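Local coordinates for protein CsuC (Acinetobacter baumannii, PDB 6FJY) that holds the tip adhesin CsuE in a pre-assembly complex by donor-strand complementation, probably acting as the periplasmic chaperone of archaic chaperone-usher Csu pili, at residues A[37-42]-A[86-91]; A[119-124]-A[170-175]. All coordinates share one frame; numbering follows the deposited sequence.

Contact 1 of 2, residues A[37-42]-A[86-91]; sequences VFKWNQ and QSYRLI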
ATOM      1  N   VAL A  37       3.869  16.570   0.309  1.00 57.54           N
ATOM      2  CA  VAL A  37       4.797  15.681  -0.382  1.00 56.80           C
ATOM      3  C   VAL A  37       6.128  16.407  -0.530  1.00 40.53           C
ATOM      4  O   VAL A  37       6.190  17.497  -1.106  1.00 32.30           O
ATOM      5  CB  VAL A  37       4.270  15.208  -1.748  1.00 56.70           C
ATOM      6  CG1 VAL A  37       5.280  14.264  -2.419  1.00 55.74           C
ATOM      7  CG2 VAL A  37       2.943  14.512  -1.581  1.00 58.25           C
ATOM      8  N   PHE A  38       7.186  15.789  -0.037  1.00 50.48           N
ATOM      9  CA  PHE A  38       8.521  16.353  -0.051  1.00 57.52           C
ATOM     10  C   PHE A  38       9.411  15.548  -0.983  1.00 50.09           C
ATOM     11  O   PHE A  38       9.244  14.338  -1.134  1.00 41.09           O
ATOM     12  CB  PHE A  38       9.128  16.362   1.357  1.00 47.75           C
ATOM     13  CG  PHE A  38       8.424  17.282   2.316  1.00 69.84           C
ATOM     14  CD1 PHE A  38       8.810  18.610   2.431  1.00 70.86           C
ATOM     15  CD2 PHE A  38       7.360  16.832   3.083  1.00 69.53           C
ATOM     16  CE1 PHE A  38       8.164  19.456   3.309  1.00 76.06           C
ATOM     17  CE2 PHE A  38       6.715  17.676   3.965  1.00 72.47           C
ATOM     18  CZ  PHE A  38       7.112  18.987   4.074  1.00 81.70           C
ATOM     19  N   LYS A  39      10.346  16.243  -1.620  1.00 61.17           N
ATOM     20  CA  LYS A  39      11.365  15.574  -2.401  1.00 53.88           C
ATOM     21  C   LYS A  39      12.419  15.030  -1.450  1.00 53.41           C
ATOM     22  O   LYS A  39      12.751  15.658  -0.441  1.00 43.03           O
ATOM     23  CB  LYS A  39      11.986  16.522  -3.416  1.00 55.30           C
ATOM     24  CG  LYS A  39      12.639  15.822  -4.596  1.00 67.17           C
ATOM     25  CD  LYS A  39      12.823  16.784  -5.764  1.00 66.96           C
ATOM     26  CE  LYS A  39      13.341  16.072  -7.013  1.00 79.65           C
ATOM     27  NZ  LYS A  39      13.471  17.013  -8.174  1.00 84.65           N
ATOM     28  N   TRP A  40      12.898  13.829  -1.755  1.00 59.53           N
ATOM     29  CA  TRP A  40      13.755  13.049  -0.875  1.00 55.77           C
ATOM     30  C   TRP A  40      15.066  12.769  -1.594  1.00 58.91           C
ATOM     31  O   TRP A  40      15.068  12.162  -2.669  1.00 57.75           O
ATOM     32  CB  TRP A  40      13.037  11.757  -0.492  1.00 50.81           C
ATOM     33  CG  TRP A  40      13.787  10.798   0.363  1.00 50.97           C
ATOM     34  CD1 TRP A  40      14.894  11.037   1.106  1.00 53.41           C
ATOM     35  CD2 TRP A  40      13.462   9.411   0.551  1.00 45.07           C
ATOM     36  NE1 TRP A  40      15.287   9.882   1.752  1.00 51.14           N
ATOM     37  CE2 TRP A  40      14.420   8.873   1.428  1.00 45.49           C
ATOM     38  CE3 TRP A  40      12.448   8.583   0.066  1.00 45.47           C
ATOM     39  CZ2 TRP A  40      14.407   7.540   1.826  1.00 46.09           C
ATOM     40  CZ3 TRP A  40      12.436   7.254   0.452  1.00 47.51           C
ATOM     41  CH2 TRP A  40      13.416   6.746   1.332  1.00 48.94           C
ATOM     42  N   ASN A  41      16.175  13.199  -0.999  1.00 63.36           N
ATOM     43  CA  ASN A  41      17.492  12.958  -1.566  1.00 55.94           C
ATOM     44  C   ASN A  41      18.421  12.553  -0.442  1.00 53.20           C
ATOM     45  O   ASN A  41      18.096  12.707   0.738  1.00 41.89           O
ATOM     46  CB  ASN A  41      18.051  14.183  -2.307  1.00 58.60           C
ATOM     47  CG  ASN A  41      18.287  15.381  -1.390  1.00 71.45           C
ATOM     48  OD1 ASN A  41      19.315  15.473  -0.718  1.00 54.63           O
ATOM     49  ND2 ASN A  41      17.339  16.314  -1.378  1.00 78.92           N
ATOM     50  N   GLN A  42      19.549  11.957  -0.809  1.00 72.39           N
ATOM     51  CA  GLN A  42      20.552  11.639   0.197  1.00 69.51           C
ATOM     52  C   GLN A  42      21.862  12.357  -0.111  1.00 62.86           C
ATOM     53  O   GLN A  42      22.938  11.755  -0.138  1.00 55.93           O
ATOM     54  CB  GLN A  42      20.741  10.123   0.294  1.00 66.16           C
ATOM     55  CG  GLN A  42      19.540   9.391   0.911  1.00 61.24           C
ATOM     56  CD  GLN A  42      19.678   7.869   0.890  1.00 62.12           C
ATOM     57  OE1 GLN A  42      20.358   7.302   0.040  1.00 47.17           O
ATOM     58  NE2 GLN A  42      19.031   7.210   1.830  1.00 63.45           N
ATOM     59  N   GLN A  86      12.551   8.980  -9.251  1.00 53.55           N
ATOM     60  CA  GLN A  86      12.495  10.116  -8.334  1.00 49.89           C
ATOM     61  C   GLN A  86      11.875   9.691  -7.007  1.00 47.96           C
ATOM     62  O   GLN A  86      10.845   9.003  -6.976  1.00 36.27           O
ATOM     63  CB  GLN A  86      11.682  11.273  -8.915  1.00 54.66           C
ATOM     64  CG  GLN A  86      12.156  11.791 -10.245  1.00 78.56           C
ATOM     65  CD  GLN A  86      13.470  12.550 -10.165  1.00 79.14           C
ATOM     66  OE1 GLN A  86      13.974  12.848  -9.081  1.00 79.95           O
ATOM     67  NE2 GLN A  86      14.030  12.864 -11.323  1.00 81.70           N
ATOM     68  N   SER A  87      12.510  10.105  -5.919  1.00 56.53           N
ATOM     69  CA  SER A  87      12.133   9.711  -4.574  1.00 57.28           C
ATOM     70  C   SER A  87      11.446  10.872  -3.872  1.00 51.83           C
ATOM     71  O   SER A  87      11.830  12.030  -4.044  1.00 35.60           O
ATOM     72  CB  SER A  87      13.365   9.274  -3.788  1.00 65.28           C
ATOM     73  OG  SER A  87      14.072   8.280  -4.510  1.00 67.60           O
ATOM     74  N   TYR A  88      10.419  10.558  -3.092  1.00 55.42           N
ATOM     75  CA  TYR A  88       9.661  11.556  -2.361  1.00 47.15           C
ATOM     76  C   TYR A  88       9.233  10.946  -1.033  1.00 54.94           C
ATOM     77  O   TYR A  88       9.237   9.724  -0.862  1.00 37.96           O
ATOM     78  CB  TYR A  88       8.416  11.999  -3.134  1.00 43.72           C
ATOM     79  CG  TYR A  88       8.664  12.511  -4.519  1.00 48.65           C
ATOM     80  CD1 TYR A  88       8.743  11.629  -5.596  1.00 43.83           C
ATOM     81  CD2 TYR A  88       8.773  13.871  -4.773  1.00 51.98           C
ATOM     82  CE1 TYR A  88       8.950  12.080  -6.875  1.00 60.03           C
ATOM     83  CE2 TYR A  88       8.976  14.334  -6.062  1.00 62.88           C
ATOM     84  CZ  TYR A  88       9.070  13.429  -7.107  1.00 61.48           C
ATOM     85  OH  TYR A  88       9.280  13.880  -8.382  1.00 52.58           O
ATOM     86  N   ARG A  89       8.803  11.796  -0.102  1.00 55.50           N
ATOM     87  CA  ARG A  89       8.192  11.333   1.141  1.00 49.79           C
ATOM     88  C   ARG A  89       6.799  11.923   1.192  1.00 46.42           C
ATOM     89  O   ARG A  89       6.641  13.143   1.071  1.00 45.62           O
ATOM     90  CB  ARG A  89       8.969  11.766   2.385  1.00 44.92           C
ATOM     91  CG  ARG A  89      10.412  11.245   2.490  1.00 66.14           C
ATOM     92  CD  ARG A  89      10.564   9.742   2.635  1.00 70.23           C
ATOM     93  NE  ARG A  89       9.956   9.206   3.839  1.00 66.72           N
ATOM     94  CZ  ARG A  89      10.188   7.984   4.301  1.00 65.41           C
ATOM     95  NH1 ARG A  89      11.025   7.171   3.668  1.00 63.25           N
ATOM     96  NH2 ARG A  89       9.572   7.569   5.392  1.00 77.58           N
ATOM     97  N   LEU A  90       5.797  11.056   1.321  1.00 55.34           N
ATOM     98  CA  LEU A  90       4.431  11.475   1.602  1.00 48.93           C
ATOM     99  C   LEU A  90       4.286  11.621   3.113  1.00 51.55           C
ATOM    100  O   LEU A  90       4.597  10.683   3.859  1.00 33.36           O
ATOM    101  CB  LEU A  90       3.443  10.448   1.056  1.00 53.99           C
ATOM    102  CG  LEU A  90       1.991  10.581   1.508  1.00 46.03           C
ATOM    103  CD1 LEU A  90       1.432  11.911   1.105  1.00 37.77           C
ATOM    104  CD2 LEU A  90       1.141   9.442   0.974  1.00 45.65           C
ATOM    105  N   ILE A  91       3.848  12.800   3.565  1.00 56.32           N
ATOM    106  CA  ILE A  91       3.688  13.086   4.989  1.00 56.88           C
ATOM    107  C   ILE A  91       2.229  13.442   5.250  1.00 46.00           C
ATOM    108  O   ILE A  91       1.744  14.492   4.801  1.00 33.49           O
ATOM    109  CB  ILE A  91       4.602  14.219   5.471  1.00 65.24           C
ATOM    110  CG1 ILE A  91       6.073  13.925   5.184  1.00 57.44           C
ATOM    111  CG2 ILE A  91       4.409  14.403   6.972  1.00 66.88           C
ATOM    112  CD1 ILE A  91       6.607  12.755   5.939  1.00 68.43           C
TER
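Arg-89 and Trp-40 meet across the strand pair with the arginine laid over one face of the indole. The methylene CD lies over the face, 3.4 Å from Trp-40 CE3, in a CH-pi contact, and NH1 comes equally near Trp-40 CH2; the guanidinium carbon CZ stands 4.7 Å from the centroid of the six-membered ring, a cation-pi arrangement. The guanidinium plane is nearly perpendicular to the indole, at 85°, so the charged group presents its edge to the ring. Successive bends at chi2 and chi3 fold the arginine chain back over the tryptophan; beyond it, NH2 bonds to Ser-117 OG and forms a salt bridge with the backbone of the other protein's chain. This is the packed side, where Asp-47 satisfies Trp-40 NE1 and Ser-87 CB lies near the indole rim.

Both strands belong to the PapD-like N-terminal domain, an Ig-like beta sandwich, and run antiparallel with a strong twist, their short axes 136° apart. Phe-38 and Arg-89 form the hydrogen-bonded pair: Phe-38 N reaches Arg-89 O at 2.9 Å and Arg-89 N returns to Phe-38 O at 2.8 Å. Trp-40 N meets Ser-87 O at 3.1 Å from well above the carbonyl plane.

The looser portion is where Phe-38, Lys-39 and Gln-86 are partly exposed; Phe-38 crosses the buried Ile-91 at about a right angle, CD2 3.8 Å from CG1. On the face bearing Val-37 and Tyr-88, the extended Lys-39 passes Gln-86 with CE 3.9 Å from OE1, while its NZ makes a salt bridge with Glu-54, whose carboxylate also hydrogen-bonds Tyr-88 OH.

Contact 2 of 2, residues A[119-124]-A[170-175]; sequences PLFAYG and QKFARL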
ATOM      1  N   PRO A 119       7.088   6.306   1.947  1.00 51.59           N
ATOM      2  CA  PRO A 119       7.959   6.456   0.776  1.00 45.78           C
ATOM      3  C   PRO A 119       7.149   6.448  -0.510  1.00 48.74           C
ATOM      4  O   PRO A 119       6.254   5.623  -0.706  1.00 33.89           O
ATOM      5  CB  PRO A 119       8.864   5.227   0.863  1.00 42.12           C
ATOM      6  CG  PRO A 119       7.964   4.175   1.487  1.00 44.79           C
ATOM      7  CD  PRO A 119       7.118   4.928   2.482  1.00 50.73           C
ATOM      8  N   LEU A 120       7.503   7.355  -1.406  1.00 51.33           N
ATOM      9  CA  LEU A 120       6.802   7.524  -2.667  1.00 50.19           C
ATOM     10  C   LEU A 120       7.817   7.610  -3.798  1.00 36.74           C
ATOM     11  O   LEU A 120       8.796   8.358  -3.697  1.00 34.11           O
ATOM     12  CB  LEU A 120       5.948   8.782  -2.620  1.00 42.61           C
ATOM     13  CG  LEU A 120       5.253   9.127  -3.927  1.00 51.04           C
ATOM     14  CD1 LEU A 120       4.188   8.060  -4.299  1.00 42.00           C
ATOM     15  CD2 LEU A 120       4.666  10.493  -3.814  1.00 44.17           C
ATOM     16  N   PHE A 121       7.615   6.818  -4.848  1.00 50.53           N
ATOM     17  CA  PHE A 121       8.530   6.813  -5.984  1.00 51.82           C
ATOM     18  C   PHE A 121       7.788   7.046  -7.289  1.00 45.81           C
ATOM     19  O   PHE A 121       6.769   6.411  -7.554  1.00 43.86           O
ATOM     20  CB  PHE A 121       9.300   5.504  -6.078  1.00 46.10           C
ATOM     21  CG  PHE A 121      10.146   5.234  -4.884  1.00 50.16           C
ATOM     22  CD1 PHE A 121      11.369   5.853  -4.742  1.00 50.78           C
ATOM     23  CD2 PHE A 121       9.728   4.344  -3.903  1.00 41.64           C
ATOM     24  CE1 PHE A 121      12.171   5.610  -3.632  1.00 53.61           C
ATOM     25  CE2 PHE A 121      10.523   4.105  -2.793  1.00 44.61           C
ATOM     26  CZ  PHE A 121      11.748   4.732  -2.664  1.00 44.95           C
ATOM     27  N   ALA A 122       8.347   7.917  -8.127  1.00 51.40           N
ATOM     28  CA  ALA A 122       7.811   8.182  -9.452  1.00 59.19           C
ATOM     29  C   ALA A 122       8.885   7.934 -10.513  1.00 57.94           C
ATOM     30  O   ALA A 122      10.084   8.131 -10.277  1.00 42.92           O
ATOM     31  CB  ALA A 122       7.261   9.611  -9.539  1.00 48.25           C
ATOM     32  N   TYR A 123       8.443   7.488 -11.685  1.00 52.11           N
ATOM     33  CA  TYR A 123       9.330   6.922 -12.689  1.00 62.44           C
ATOM     34  C   TYR A 123       9.232   7.687 -13.995  1.00 61.78           C
ATOM     35  O   TYR A 123       8.132   7.979 -14.476  1.00 43.89           O
ATOM     36  CB  TYR A 123       9.026   5.432 -12.912  1.00 58.02           C
ATOM     37  CG  TYR A 123       9.357   4.637 -11.679  1.00 54.51           C
ATOM     38  CD1 TYR A 123      10.652   4.184 -11.463  1.00 48.29           C
ATOM     39  CD2 TYR A 123       8.393   4.391 -10.697  1.00 54.17           C
ATOM     40  CE1 TYR A 123      10.970   3.481 -10.316  1.00 51.31           C
ATOM     41  CE2 TYR A 123       8.703   3.685  -9.540  1.00 47.29           C
ATOM     42  CZ  TYR A 123       9.990   3.249  -9.347  1.00 43.07           C
ATOM     43  OH  TYR A 123      10.327   2.551  -8.216  1.00 44.61           O
ATOM     44  N   GLY A 124      10.392   8.024 -14.546  1.00 60.70           N
ATOM     45  CA  GLY A 124      10.482   8.502 -15.902  1.00 73.28           C
ATOM     46  C   GLY A 124      10.416   7.359 -16.893  1.00 69.75           C
ATOM     47  O   GLY A 124      10.298   6.190 -16.535  1.00 57.22           O
ATOM     48  N   GLN A 170      19.993   2.542 -10.768  1.00 61.39           N
ATOM     49  CA  GLN A 170      18.928   3.504 -11.006  1.00 60.62           C
ATOM     50  C   GLN A 170      17.704   3.271 -10.123  1.00 63.28           C
ATOM     51  O   GLN A 170      16.722   4.010 -10.253  1.00 57.85           O
ATOM     52  CB  GLN A 170      18.505   3.466 -12.480  1.00 58.95           C
ATOM     53  CG  GLN A 170      19.619   3.728 -13.506  1.00 63.89           C
ATOM     54  CD  GLN A 170      19.948   5.212 -13.694  1.00 73.29           C
ATOM     55  OE1 GLN A 170      19.495   6.073 -12.939  1.00 65.32           O
ATOM     56  NE2 GLN A 170      20.709   5.512 -14.736  1.00 83.15           N
ATOM     57  N   LYS A 171      17.721   2.256  -9.250  1.00 55.35           N
ATOM     58  CA  LYS A 171      16.617   2.011  -8.323  1.00 57.59           C
ATOM     59  C   LYS A 171      17.153   1.913  -6.899  1.00 49.39           C
ATOM     60  O   LYS A 171      18.324   1.596  -6.673  1.00 43.37           O
ATOM     61  CB  LYS A 171      15.831   0.742  -8.648  1.00 44.95           C
ATOM     62  CG  LYS A 171      14.975   0.830  -9.901  1.00 57.05           C
ATOM     63  CD  LYS A 171      14.009  -0.332  -9.991  1.00 62.73           C
ATOM     64  CE  LYS A 171      12.763  -0.089  -9.129  1.00 60.65           C
ATOM     65  NZ  LYS A 171      13.037  -0.262  -7.685  1.00 63.73           N
ATOM     66  N   PHE A 172      16.288   2.238  -5.943  1.00 60.07           N
ATOM     67  CA  PHE A 172      16.641   2.229  -4.529  1.00 46.43           C
ATOM     68  C   PHE A 172      16.766   0.806  -3.986  1.00 49.89           C
ATOM     69  O   PHE A 172      16.228  -0.158  -4.536  1.00 43.89           O
ATOM     70  CB  PHE A 172      15.596   2.982  -3.701  1.00 55.93           C
ATOM     71  CG  PHE A 172      14.258   2.281  -3.618  1.00 54.84           C
ATOM     72  CD1 PHE A 172      13.331   2.398  -4.648  1.00 54.68           C
ATOM     73  CD2 PHE A 172      13.936   1.489  -2.525  1.00 55.17           C
ATOM     74  CE1 PHE A 172      12.094   1.757  -4.580  1.00 60.37           C
ATOM     75  CE2 PHE A 172      12.698   0.837  -2.449  1.00 56.86           C
ATOM     76  CZ  PHE A 172      11.777   0.969  -3.482  1.00 45.20           C
ATOM     77  N   ALA A 173      17.466   0.704  -2.862  1.00 51.47           N
ATOM     78  CA  ALA A 173      17.544  -0.504  -2.062  1.00 46.67           C
ATOM     79  C   ALA A 173      16.951  -0.205  -0.691  1.00 52.42           C
ATOM     80  O   ALA A 173      17.254   0.834  -0.098  1.00 44.17           O
ATOM     81  CB  ALA A 173      18.988  -0.990  -1.917  1.00 54.54           C
ATOM     82  N   ARG A 174      16.063  -1.082  -0.221  1.00 53.49           N
ATOM     83  CA  ARG A 174      15.545  -1.031   1.146  1.00 56.77           C
ATOM     84  C   ARG A 174      16.159  -2.224   1.877  1.00 60.99           C
ATOM     85  O   ARG A 174      15.724  -3.367   1.703  1.00 49.11           O
ATOM     86  CB  ARG A 174      14.013  -1.035   1.188  1.00 52.66           C
ATOM     87  CG  ARG A 174      13.441  -0.826   2.596  1.00 66.58           C
ATOM     88  CD  ARG A 174      11.904  -0.658   2.669  1.00 74.08           C
ATOM     89  NE  ARG A 174      11.209  -1.339   1.586  1.00 83.78           N
ATOM     90  CZ  ARG A 174      10.488  -0.731   0.651  1.00 68.21           C
ATOM     91  NH1 ARG A 174      10.347   0.585   0.654  1.00 59.50           N
ATOM     92  NH2 ARG A 174       9.914  -1.443  -0.305  1.00 71.88           N
ATOM     93  N   LEU A 175      17.194  -1.952   2.664  1.00 61.46           N
ATOM     94  CA  LEU A 175      17.966  -2.981   3.335  1.00 63.57           C
ATOM     95  C   LEU A 175      17.460  -3.174   4.756  1.00 66.67           C
ATOM     96  O   LEU A 175      17.141  -2.202   5.449  1.00 58.68           O
ATOM     97  CB  LEU A 175      19.444  -2.612   3.361  1.00 68.28           C
ATOM     98  CG  LEU A 175      20.123  -2.376   2.017  1.00 67.32           C
ATOM     99  CD1 LEU A 175      21.564  -1.993   2.259  1.00 64.43           C
ATOM    100  CD2 LEU A 175      20.023  -3.603   1.114  1.00 71.90           C
TER
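Pro-119 begins the encounter lightly, its CG 4.4 Å from Arg-174 NH1 and approaching the guanidinium obliquely. That arginine is held mainly from elsewhere: NH1 bonds to Tyr-196 OH, NH2 to the carbonyl of Ser-226, and Tyr-9 offers a cation-pi partner.

Two residues on, Phe-121 carries the contact. Its ring and that of Phe-172 form an offset stack, planes 4° apart and centroids separated by 4.0 Å. The overlap is close: Phe-121 CE2 lies 3.3 Å from Phe-172 CE1, while Phe-121 CZ sits over the centre of the partner ring. Phe-172 attains this pose with CG wedged between its backbone N and carbonyl carbon (chi1 69°), which lifts the ring from the chain to lie flat against Phe-121.

Tyr-123 comes next, and it is the phenol end that reaches across. OH is 3.7 Å from Lys-171 CE and also lies near the plane of the Phe-172 ring, at its edge. The lysine crosses the tyrosine at about a right angle, its chain bent at chi3 and chi4. Glu-85 ties this end together, one carboxylate oxygen bonding Tyr-123 OH and the other receiving Phe-172 N; the ion pair from Lys-171 NZ to Glu-85 is long and weak.

The contact joins strand 109-123, within the PapD-like N-terminal domain, to the segment leading into strand 173-175, which pairs with strand 195-197. This is consistent with the interface between the two Ig-like domains of a PapD-type chaperone, strand 173-175 lying in the second. Strand 85-95 flanks Phe-121 through Ser-87, strand 31-41 contributes Trp-40, and Tyr-196 of strand 195-197 touches both Pro-119 and Phe-172.

In the fold
Contacts 1 and 2 illustrate how pairing within a sheet can be coupled to packing between separate sheets. Their centres lie 10 Å apart, and segments 86-91 and 119-124 sit on neighbouring antiparallel strands: Tyr-88 N is 2.8 Å from Leu-120 O, and Gln-86 N is 2.8 Å from Ala-122 O, both probable hydrogen bonds. Ser-87 OG, 3.4 Å from Phe-121 CE1, places a side chain of contact 1 beside the aromatic stack of contact 2. Tyr-196 bridges them further, meeting Trp-40 edge-to-face and touching Phe-172. Toward the adhesin, Arg-89 of contact 1 and Pro-119 of contact 2 both reach the other protein's chain, consistent with a place beside the subunit-binding surface.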